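Local coordinates for protein dihydroorotase (Saccharomyces cerevisiae S288C, PDB 6L0A) that catalyses the reversible interconversion of N-carbamoyl-L-aspartate and (S)-dihydroorotate, a zinc-dependent step of de novo pyrimidine biosynthesis, at residues K78-P82 against D83-E87; V226-C229 against K230-K234; S345-P348 against F349-D353. All coordinates share one frame; numbering follows the deposited sequence.

Three local contacts, each on one continuous piece of chain, compare a helix start, a pocket loop and a pair of turns. Interaction 1, partly buried and far from the zinc site, joins a loop to helix 82-90 with a threonine cap and main-chain bonds. Interaction 2, the buried one, has no direct hydrogen bond between its segments and relies on a bridging water and apolar packing beside the malate pocket. Interaction 3, partly buried, leads from strand 345-346 toward strand 354-362 and combines a weak turn bond and proline-alanine packing with a lysine-aspartate salt bridge. Interactions 2 and 3 touch, V226 CG2 lying 3.7 Å from I347 CB, whereas interactions 1 and 2 have centres about 32 Å apart.

Interaction 1. Residues K78-P82 against D83-E87; sequences KDLTP and DLIHE
T81 and L84 meet where loop becomes helix, and T81 is the N-cap. Its side chain can be followed outward. CB carries two branches, and with chi1 at 72° the hydroxyl sits between the backbone N and the carbonyl carbon, which swings it over the first turn. There OG1 accepts a weak capping bond from L84 N at 3.3 Å, and the same oxygen rests 3.6 Å from L84 CB, the two side chains crossing at about a right angle.

The carbonyl of the same threonine adds a helical bond: I85 N donates to T81 O at 3.1 Å, the first i-to-i+4 bond of the helix. One residue on, H86 N gives P82 O a straighter bond of 3.0 Å. The H86 ring also comes close to this oxygen, which lies 3.1 Å from CD2 in an oblique position. Its ND1 is hydrogen-bonded to E130 OE2 of helix 121-130, which fixes the turn of the ring. Behind the polar start, L80 supplies an apolar backing by spreading its two methyls: CD1 lies 4.4 Å from L84 CD2, while CD2 is equally far from I85 CD1.

The arrangement is a threonine N-cap followed by proline in the first helical position, a common way to start a helix. Here the loop after strand 69-71 runs into helix 82-90. P82 and H86 pack on helix 121-130, L84 leans on F74 and I85 on L132.

Interaction 2. Residues V226-C229 against K230-K234; sequences VNFC and KPVAK
K230 lies alongside F228, both side chains pointing the same way, and its CD comes within 4.0 Å of F228 CZ. Three successive bends of about -60° to -80° (chi2 -60°) curl the lysine methylenes back over the peptide of C229, CD standing 3.5 Å from C229 O. Its NZ donates to V104 O, and the side chain lines the pocket in which malate is bound in this crystal.

P231 follows through a cis peptide bond, and residues C229 to V232 form a type VI turn around it, with backbone angles that fit the VIb form. The carbonyl O of P231 sits 3.5 Å from C229 SG and accepts from H213 NE2, while its ring packs on H180, a ligand of one of the zinc ions. At V232, CG1 touches F228 CE1 at 3.8 Å in an oblique approach to the ring. V232 CA lies 3.3 Å from C229 O in a bent CA-H...O contact. A233 ties the loop back through a water: its N donates to a molecule that also accepts from C229 N and donates to N227 O, so three backbone groups share one solvent site. K234 ends the walk with an almost extended chain that turns only at its tip, where NZ donates to V232 O at 2.9 Å in the carbonyl plane, on a lone pair; T182 OG1 is another partner of this amine.

The whole loop joins helix 218-221 to helix 236-246. W221 of the first helix packs on N227 and V232, and F228 meets G223 of the second subunit.

Interaction 3. Residues S345-P348 against F349-D353; sequences SIIP and FKAGD
P348 lays its ring beside the methyl of A351, CG to CB 4.0 Å, and CD is hardly farther away. The same methyl points back toward the 345-348 segment, 3.5 Å from P348 O, and also faces I347 CG2 at 4.3 Å. Beneath this apolar meeting A351 N gives P348 O a bond of 3.3 Å that is weak, its N-H angle only 129°. It closes a type II beta turn from P348 to A351, and a second one, K350 to D353, follows at once, closed by D353 N on K350 O. Together the two turns lead the chain from the two-stranded sheet 338-339/345-346 to strand 354-362 of the antiparallel sheet beside the catalytic TIM barrel of this metal-dependent hydrolase.

F349 has its CB bond turned away from 345-348, and CG lies anti to the backbone N (chi1 -178°), which carries the ring in under K350 and against Y286. K350 CG sits over the centre of one ring face, 3.6 Å above the plane, while Y286 meets the ring edge-to-face. The lysine tip goes on to D353, NZ bridging to OD2 at 3.0 Å from the anti side, 19° out of the carboxylate plane.

Interaction 1. Residues K78-P82 against D83-E87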
ATOM      1  N   LYS C  78      20.999  -4.907 -21.488  1.00 28.43           N
ATOM      2  CA  LYS C  78      21.146  -5.175 -22.916  1.00 32.74           C
ATOM      3  C   LYS C  78      22.586  -5.091 -23.391  1.00 32.47           C
ATOM      4  O   LYS C  78      22.944  -5.785 -24.350  1.00 34.16           O
ATOM      5  CB  LYS C  78      20.320  -4.139 -23.706  1.00 31.00           C
ATOM      6  CG  LYS C  78      18.822  -4.277 -23.628  1.00 38.00           C
ATOM      7  CD  LYS C  78      18.190  -3.135 -24.407  1.00 39.09           C
ATOM      8  CE  LYS C  78      17.533  -2.165 -23.466  1.00 34.74           C
ATOM      9  NZ  LYS C  78      16.555  -2.896 -22.622  1.00 39.62           N
ATOM     10  N   ASP C  79      23.415  -4.298 -22.711  1.00 31.43           N
ATOM     11  CA  ASP C  79      24.766  -4.015 -23.161  1.00 26.85           C
ATOM     12  C   ASP C  79      25.767  -5.090 -22.757  1.00 31.14           C
ATOM     13  O   ASP C  79      26.854  -5.161 -23.341  1.00 34.05           O
ATOM     14  CB  ASP C  79      25.209  -2.656 -22.614  1.00 38.06           C
ATOM     15  CG  ASP C  79      24.279  -1.526 -23.042  1.00 44.07           C
ATOM     16  OD1 ASP C  79      23.686  -1.625 -24.140  1.00 50.75           O
ATOM     17  OD2 ASP C  79      24.116  -0.557 -22.272  1.00 43.85           O
ATOM     18  N   LEU C  80      25.419  -5.938 -21.792  1.00 24.16           N
ATOM     19  CA  LEU C  80      26.341  -6.960 -21.314  1.00 27.63           C
ATOM     20  C   LEU C  80      26.631  -7.994 -22.402  1.00 30.07           C
ATOM     21  O   LEU C  80      25.761  -8.343 -23.210  1.00 28.35           O
ATOM     22  CB  LEU C  80      25.749  -7.648 -20.083  1.00 26.61           C
ATOM     23  CG  LEU C  80      26.335  -7.342 -18.710  1.00 27.64           C
ATOM     24  CD1 LEU C  80      26.477  -5.841 -18.496  1.00 34.96           C
ATOM     25  CD2 LEU C  80      25.440  -7.955 -17.638  1.00 18.89           C
ATOM     26  N   THR C  81      27.872  -8.479 -22.425  1.00 24.91           N
ATOM     27  CA  THR C  81      28.277  -9.505 -23.376  1.00 29.61           C
ATOM     28  C   THR C  81      29.027 -10.606 -22.647  1.00 25.29           C
ATOM     29  O   THR C  81      29.686 -10.347 -21.633  1.00 25.13           O
ATOM     30  CB  THR C  81      29.167  -8.945 -24.502  1.00 28.39           C
ATOM     31  OG1 THR C  81      30.463  -8.621 -23.979  1.00 29.44           O
ATOM     32  CG2 THR C  81      28.529  -7.702 -25.128  1.00 31.74           C
ATOM     33  N   PRO C  82      28.941 -11.848 -23.140  1.00 24.50           N
ATOM     34  CA  PRO C  82      29.663 -12.953 -22.484  1.00 22.11           C
ATOM     35  C   PRO C  82      31.152 -12.708 -22.326  1.00 27.30           C
ATOM     36  O   PRO C  82      31.744 -13.113 -21.318  1.00 26.03           O
ATOM     37  CB  PRO C  82      29.379 -14.151 -23.403  1.00 26.19           C
ATOM     38  CG  PRO C  82      28.082 -13.817 -24.072  1.00 21.16           C
ATOM     39  CD  PRO C  82      28.078 -12.318 -24.242  1.00 26.20           C
ATOM     40  N   ASP C  83      31.784 -12.054 -23.300  1.00 26.92           N
ATOM     41  CA  ASP C  83      33.213 -11.779 -23.174  1.00 28.56           C
ATOM     42  C   ASP C  83      33.481 -10.865 -21.984  1.00 26.30           C
ATOM     43  O   ASP C  83      34.450 -11.067 -21.243  1.00 28.53           O
ATOM     44  CB  ASP C  83      33.744 -11.176 -24.475  1.00 33.48           C
ATOM     45  CG  ASP C  83      33.702 -12.170 -25.633  1.00 49.27           C
ATOM     46  OD1 ASP C  83      34.768 -12.728 -25.974  1.00 56.32           O
ATOM     47  OD2 ASP C  83      32.602 -12.406 -26.193  1.00 51.70           O
ATOM     48  N   LEU C  84      32.600  -9.881 -21.754  1.00 25.91           N
ATOM     49  CA  LEU C  84      32.769  -8.985 -20.613  1.00 26.96           C
ATOM     50  C   LEU C  84      32.580  -9.725 -19.295  1.00 26.36           C
ATOM     51  O   LEU C  84      33.252  -9.419 -18.305  1.00 22.50           O
ATOM     52  CB  LEU C  84      31.794  -7.816 -20.721  1.00 29.10           C
ATOM     53  CG  LEU C  84      31.726  -6.909 -19.492  1.00 32.96           C
ATOM     54  CD1 LEU C  84      33.117  -6.381 -19.127  1.00 33.92           C
ATOM     55  CD2 LEU C  84      30.751  -5.766 -19.712  1.00 30.12           C
ATOM     56  N   ILE C  85      31.665 -10.695 -19.261  1.00 21.39           N
ATOM     57  CA  ILE C  85      31.507 -11.533 -18.074  1.00 22.37           C
ATOM     58  C   ILE C  85      32.803 -12.285 -17.776  1.00 24.78           C
ATOM     59  O   ILE C  85      33.294 -12.296 -16.640  1.00 21.18           O
ATOM     60  CB  ILE C  85      30.327 -12.504 -18.263  1.00 20.53           C
ATOM     61  CG1 ILE C  85      29.013 -11.735 -18.431  1.00 20.80           C
ATOM     62  CG2 ILE C  85      30.269 -13.516 -17.116  1.00 22.68           C
ATOM     63  CD1 ILE C  85      28.556 -10.990 -17.168  1.00 22.57           C
ATOM     64  N   HIS C  86      33.367 -12.940 -18.796  1.00 23.13           N
ATOM     65  CA  HIS C  86      34.630 -13.652 -18.620  1.00 25.71           C
ATOM     66  C   HIS C  86      35.742 -12.701 -18.186  1.00 24.01           C
ATOM     67  O   HIS C  86      36.515 -13.006 -17.272  1.00 29.12           O
ATOM     68  CB  HIS C  86      35.010 -14.367 -19.922  1.00 23.72           C
ATOM     69  CG  HIS C  86      34.156 -15.561 -20.231  1.00 22.12           C
ATOM     70  ND1 HIS C  86      34.188 -16.713 -19.479  1.00 28.33           N
ATOM     71  CD2 HIS C  86      33.250 -15.777 -21.214  1.00 27.51           C
ATOM     72  CE1 HIS C  86      33.336 -17.590 -19.983  1.00 27.77           C
ATOM     73  NE2 HIS C  86      32.750 -17.043 -21.034  1.00 27.02           N
ATOM     74  N   GLU C  87      35.831 -11.539 -18.835  1.00 24.63           N
ATOM     75  CA  GLU C  87      36.872 -10.566 -18.515  1.00 25.68           C
ATOM     76  C   GLU C  87      36.759 -10.085 -17.070  1.00 30.58           C
ATOM     77  O   GLU C  87      37.744 -10.091 -16.321  1.00 28.04           O
ATOM     78  CB  GLU C  87      36.783  -9.393 -19.487  1.00 31.75           C
ATOM     79  CG  GLU C  87      37.807  -8.306 -19.262  1.00 39.59           C
ATOM     80  CD  GLU C  87      37.689  -7.176 -20.275  1.00 43.67           C
ATOM     81  OE1 GLU C  87      36.599  -6.569 -20.368  1.00 48.04           O
ATOM     82  OE2 GLU C  87      38.685  -6.891 -20.977  1.00 54.28           O
TER

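Interaction 2. Residues V226-C229 against K230-K234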
ATOM      1  N   VAL C 226       7.524   5.730   4.046  1.00 16.91           N
ATOM      2  CA  VAL C 226       8.846   5.348   4.530  1.00 15.69           C
ATOM      3  C   VAL C 226       8.992   3.831   4.614  1.00 16.93           C
ATOM      4  O   VAL C 226      10.106   3.307   4.500  1.00 20.93           O
ATOM      5  CB  VAL C 226       9.128   6.041   5.889  1.00 22.31           C
ATOM      6  CG1 VAL C 226       8.168   5.558   6.967  1.00 18.11           C
ATOM      7  CG2 VAL C 226      10.579   5.844   6.316  1.00 24.49           C
ATOM      8  N   ASN C 227       7.887   3.099   4.745  1.00 14.00           N
ATOM      9  CA  ASN C 227       7.932   1.644   4.784  1.00 14.53           C
ATOM     10  C   ASN C 227       7.642   0.997   3.430  1.00 15.26           C
ATOM     11  O   ASN C 227       7.566  -0.225   3.364  1.00 13.30           O
ATOM     12  CB  ASN C 227       6.946   1.114   5.829  1.00 13.36           C
ATOM     13  CG  ASN C 227       7.401   1.398   7.249  1.00 17.05           C
ATOM     14  OD1 ASN C 227       8.605   1.458   7.522  1.00 16.49           O
ATOM     15  ND2 ASN C 227       6.443   1.588   8.158  1.00 15.50           N
ATOM     16  N   PHE C 228       7.460   1.777   2.366  1.00 14.39           N
ATOM     17  CA  PHE C 228       7.179   1.219   1.046  1.00 11.73           C
ATOM     18  C   PHE C 228       8.489   0.793   0.392  1.00 14.57           C
ATOM     19  O   PHE C 228       9.403   1.608   0.270  1.00 13.90           O
ATOM     20  CB  PHE C 228       6.455   2.259   0.183  1.00 13.79           C
ATOM     21  CG  PHE C 228       6.308   1.880  -1.264  1.00 13.88           C
ATOM     22  CD1 PHE C 228       5.521   0.795  -1.637  1.00 12.53           C
ATOM     23  CD2 PHE C 228       6.941   2.623  -2.264  1.00 13.87           C
ATOM     24  CE1 PHE C 228       5.377   0.444  -2.978  1.00 12.75           C
ATOM     25  CE2 PHE C 228       6.795   2.271  -3.617  1.00 13.77           C
ATOM     26  CZ  PHE C 228       6.019   1.179  -3.969  1.00 12.10           C
ATOM     27  N   CYS C 229       8.586  -0.467  -0.034  1.00 12.73           N
ATOM     28  CA  CYS C 229       9.729  -0.907  -0.812  1.00 13.01           C
ATOM     29  C   CYS C 229       9.238  -1.964  -1.795  1.00 13.40           C
ATOM     30  O   CYS C 229       8.071  -2.343  -1.782  1.00 11.05           O
ATOM     31  CB  CYS C 229      10.796  -1.500   0.111  1.00 11.98           C
ATOM     32  SG  CYS C 229      10.047  -2.951   0.971  1.00 16.80           S
ATOM     33  N   LYS C 230      10.135  -2.447  -2.653  1.00  9.31           N
ATOM     34  CA  LYS C 230       9.800  -3.560  -3.526  1.00 10.40           C
ATOM     35  C   LYS C 230      10.715  -4.740  -3.210  1.00 14.06           C
ATOM     36  O   LYS C 230      11.891  -4.532  -2.891  1.00 15.87           O
ATOM     37  CB  LYS C 230       9.938  -3.167  -5.023  1.00 11.48           C
ATOM     38  CG  LYS C 230       9.043  -1.983  -5.470  1.00 12.62           C
ATOM     39  CD  LYS C 230       7.558  -2.259  -5.263  1.00 17.87           C
ATOM     40  CE  LYS C 230       7.050  -3.291  -6.235  1.00 18.03           C
ATOM     41  NZ  LYS C 230       6.790  -2.719  -7.627  1.00 13.83           N
ATOM     42  N   PRO C 231      10.194  -5.984  -3.181  1.00 12.05           N
ATOM     43  CA  PRO C 231       8.766  -6.301  -3.245  1.00 10.53           C
ATOM     44  C   PRO C 231       8.085  -5.774  -1.994  1.00  9.44           C
ATOM     45  O   PRO C 231       8.749  -5.619  -0.947  1.00 10.15           O
ATOM     46  CB  PRO C 231       8.720  -7.837  -3.310  1.00 10.47           C
ATOM     47  CG  PRO C 231      10.177  -8.297  -3.449  1.00 11.88           C
ATOM     48  CD  PRO C 231      11.013  -7.175  -2.904  1.00 12.77           C
ATOM     49  N   VAL C 232       6.802  -5.426  -2.108  1.00  9.91           N
ATOM     50  CA  VAL C 232       6.106  -4.845  -0.969  1.00  9.25           C
ATOM     51  C   VAL C 232       5.970  -5.896   0.125  1.00 11.93           C
ATOM     52  O   VAL C 232       5.912  -7.102  -0.148  1.00 10.57           O
ATOM     53  CB  VAL C 232       4.724  -4.304  -1.386  1.00 10.06           C
ATOM     54  CG1 VAL C 232       4.859  -3.276  -2.526  1.00 11.48           C
ATOM     55  CG2 VAL C 232       3.781  -5.445  -1.776  1.00 12.26           C
ATOM     56  N   ALA C 233       5.917  -5.436   1.374  1.00 10.57           N
ATOM     57  CA  ALA C 233       5.566  -6.319   2.481  1.00 12.75           C
ATOM     58  C   ALA C 233       4.114  -6.761   2.336  1.00 11.07           C
ATOM     59  O   ALA C 233       3.242  -5.963   1.969  1.00 10.67           O
ATOM     60  CB  ALA C 233       5.785  -5.608   3.822  1.00 12.56           C
ATOM     61  N   LYS C 234       3.850  -8.033   2.598  1.00 10.00           N
ATOM     62  CA  LYS C 234       2.593  -8.660   2.202  1.00 11.52           C
ATOM     63  C   LYS C 234       1.782  -9.003   3.456  1.00 13.55           C
ATOM     64  O   LYS C 234       1.660  -8.138   4.332  1.00 13.25           O
ATOM     65  CB  LYS C 234       2.885  -9.834   1.281  1.00 12.71           C
ATOM     66  CG  LYS C 234       3.490  -9.344  -0.040  1.00 13.54           C
ATOM     67  CD  LYS C 234       3.972 -10.470  -0.920  1.00 13.81           C
ATOM     68  CE  LYS C 234       4.401  -9.931  -2.286  1.00 11.43           C
ATOM     69  NZ  LYS C 234       5.638  -9.055  -2.301  1.00 12.49           N
TER
HETATM   70  O   HOH W   1       6.840  -2.555   1.684  1.00 15.70           O

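Interaction 3. Residues S345-P348 against F349-D353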
ATOM      1  N   SER C 345      18.866  14.059   4.512  1.00 23.54           N
ATOM      2  CA  SER C 345      18.283  13.421   5.681  1.00 25.04           C
ATOM      3  C   SER C 345      17.578  12.146   5.242  1.00 25.03           C
ATOM      4  O   SER C 345      16.818  12.163   4.272  1.00 22.46           O
ATOM      5  CB  SER C 345      17.287  14.346   6.382  1.00 30.55           C
ATOM      6  OG  SER C 345      17.895  15.583   6.699  1.00 31.00           O
ATOM      7  N   ILE C 346      17.829  11.050   5.952  1.00 25.54           N
ATOM      8  CA  ILE C 346      17.194   9.763   5.693  1.00 22.64           C
ATOM      9  C   ILE C 346      16.403   9.368   6.926  1.00 25.12           C
ATOM     10  O   ILE C 346      16.894   9.490   8.054  1.00 26.80           O
ATOM     11  CB  ILE C 346      18.228   8.667   5.370  1.00 24.62           C
ATOM     12  CG1 ILE C 346      19.076   9.043   4.165  1.00 22.59           C
ATOM     13  CG2 ILE C 346      17.535   7.315   5.153  1.00 23.52           C
ATOM     14  CD1 ILE C 346      20.429   8.342   4.192  1.00 23.58           C
ATOM     15  N   ILE C 347      15.190   8.864   6.717  1.00 20.36           N
ATOM     16  CA  ILE C 347      14.389   8.287   7.792  1.00 22.26           C
ATOM     17  C   ILE C 347      14.776   6.815   7.916  1.00 25.57           C
ATOM     18  O   ILE C 347      14.508   6.038   6.982  1.00 23.83           O
ATOM     19  CB  ILE C 347      12.887   8.451   7.530  1.00 22.85           C
ATOM     20  CG1 ILE C 347      12.585   9.872   7.038  1.00 25.47           C
ATOM     21  CG2 ILE C 347      12.112   8.137   8.786  1.00 24.95           C
ATOM     22  CD1 ILE C 347      12.853  10.951   8.097  1.00 28.05           C
ATOM     23  N   PRO C 348      15.395   6.396   9.016  1.00 22.44           N
ATOM     24  CA  PRO C 348      15.767   4.988   9.169  1.00 18.78           C
ATOM     25  C   PRO C 348      14.566   4.114   9.495  1.00 23.78           C
ATOM     26  O   PRO C 348      13.537   4.569  10.007  1.00 20.63           O
ATOM     27  CB  PRO C 348      16.755   5.016  10.340  1.00 22.23           C
ATOM     28  CG  PRO C 348      16.233   6.171  11.198  1.00 23.43           C
ATOM     29  CD  PRO C 348      15.759   7.198  10.206  1.00 23.62           C
ATOM     30  N   PHE C 349      14.724   2.829   9.185  1.00 16.45           N
ATOM     31  CA  PHE C 349      13.729   1.833   9.548  1.00 17.58           C
ATOM     32  C   PHE C 349      13.468   1.857  11.051  1.00 21.76           C
ATOM     33  O   PHE C 349      14.406   1.902  11.856  1.00 19.29           O
ATOM     34  CB  PHE C 349      14.220   0.451   9.113  1.00 17.99           C
ATOM     35  CG  PHE C 349      13.267  -0.656   9.398  1.00 18.33           C
ATOM     36  CD1 PHE C 349      11.962  -0.599   8.940  1.00 16.53           C
ATOM     37  CD2 PHE C 349      13.681  -1.766  10.120  1.00 14.87           C
ATOM     38  CE1 PHE C 349      11.090  -1.620   9.204  1.00 18.94           C
ATOM     39  CE2 PHE C 349      12.820  -2.798  10.379  1.00 20.35           C
ATOM     40  CZ  PHE C 349      11.517  -2.727   9.925  1.00 19.37           C
ATOM     41  N   LYS C 350      12.188   1.840  11.424  1.00 17.94           N
ATOM     42  CA  LYS C 350      11.755   1.747  12.823  1.00 21.86           C
ATOM     43  C   LYS C 350      12.238   2.937  13.644  1.00 23.52           C
ATOM     44  O   LYS C 350      12.511   2.806  14.841  1.00 24.50           O
ATOM     45  CB  LYS C 350      12.214   0.437  13.469  1.00 17.30           C
ATOM     46  CG  LYS C 350      11.340  -0.760  13.119  1.00 23.22           C
ATOM     47  CD  LYS C 350      11.927  -2.058  13.630  1.00 21.55           C
ATOM     48  CE  LYS C 350      12.114  -2.036  15.144  1.00 26.67           C
ATOM     49  NZ  LYS C 350      10.818  -2.171  15.873  1.00 24.11           N
ATOM     50  N   ALA C 351      12.327   4.096  12.998  1.00 19.97           N
ATOM     51  CA  ALA C 351      12.774   5.318  13.649  1.00 24.62           C
ATOM     52  C   ALA C 351      12.021   5.554  14.954  1.00 31.54           C
ATOM     53  O   ALA C 351      10.792   5.446  15.008  1.00 22.28           O
ATOM     54  CB  ALA C 351      12.584   6.504  12.705  1.00 22.25           C
ATOM     55  N   GLY C 352      12.781   5.835  16.020  1.00 27.93           N
ATOM     56  CA  GLY C 352      12.218   6.087  17.327  1.00 26.90           C
ATOM     57  C   GLY C 352      12.006   4.864  18.189  1.00 31.87           C
ATOM     58  O   GLY C 352      11.716   5.018  19.383  1.00 31.55           O
ATOM     59  N   ASP C 353      12.145   3.658  17.637  1.00 25.93           N
ATOM     60  CA  ASP C 353      11.858   2.453  18.399  1.00 26.98           C
ATOM     61  C   ASP C 353      13.049   2.051  19.265  1.00 25.07           C
ATOM     62  O   ASP C 353      14.163   2.561  19.123  1.00 26.62           O
ATOM     63  CB  ASP C 353      11.496   1.296  17.473  1.00 27.59           C
ATOM     64  CG  ASP C 353      10.135   1.462  16.835  1.00 32.34           C
ATOM     65  OD1 ASP C 353       9.430   2.440  17.169  1.00 34.88           O
ATOM     66  OD2 ASP C 353       9.774   0.604  16.001  1.00 29.43           O
TER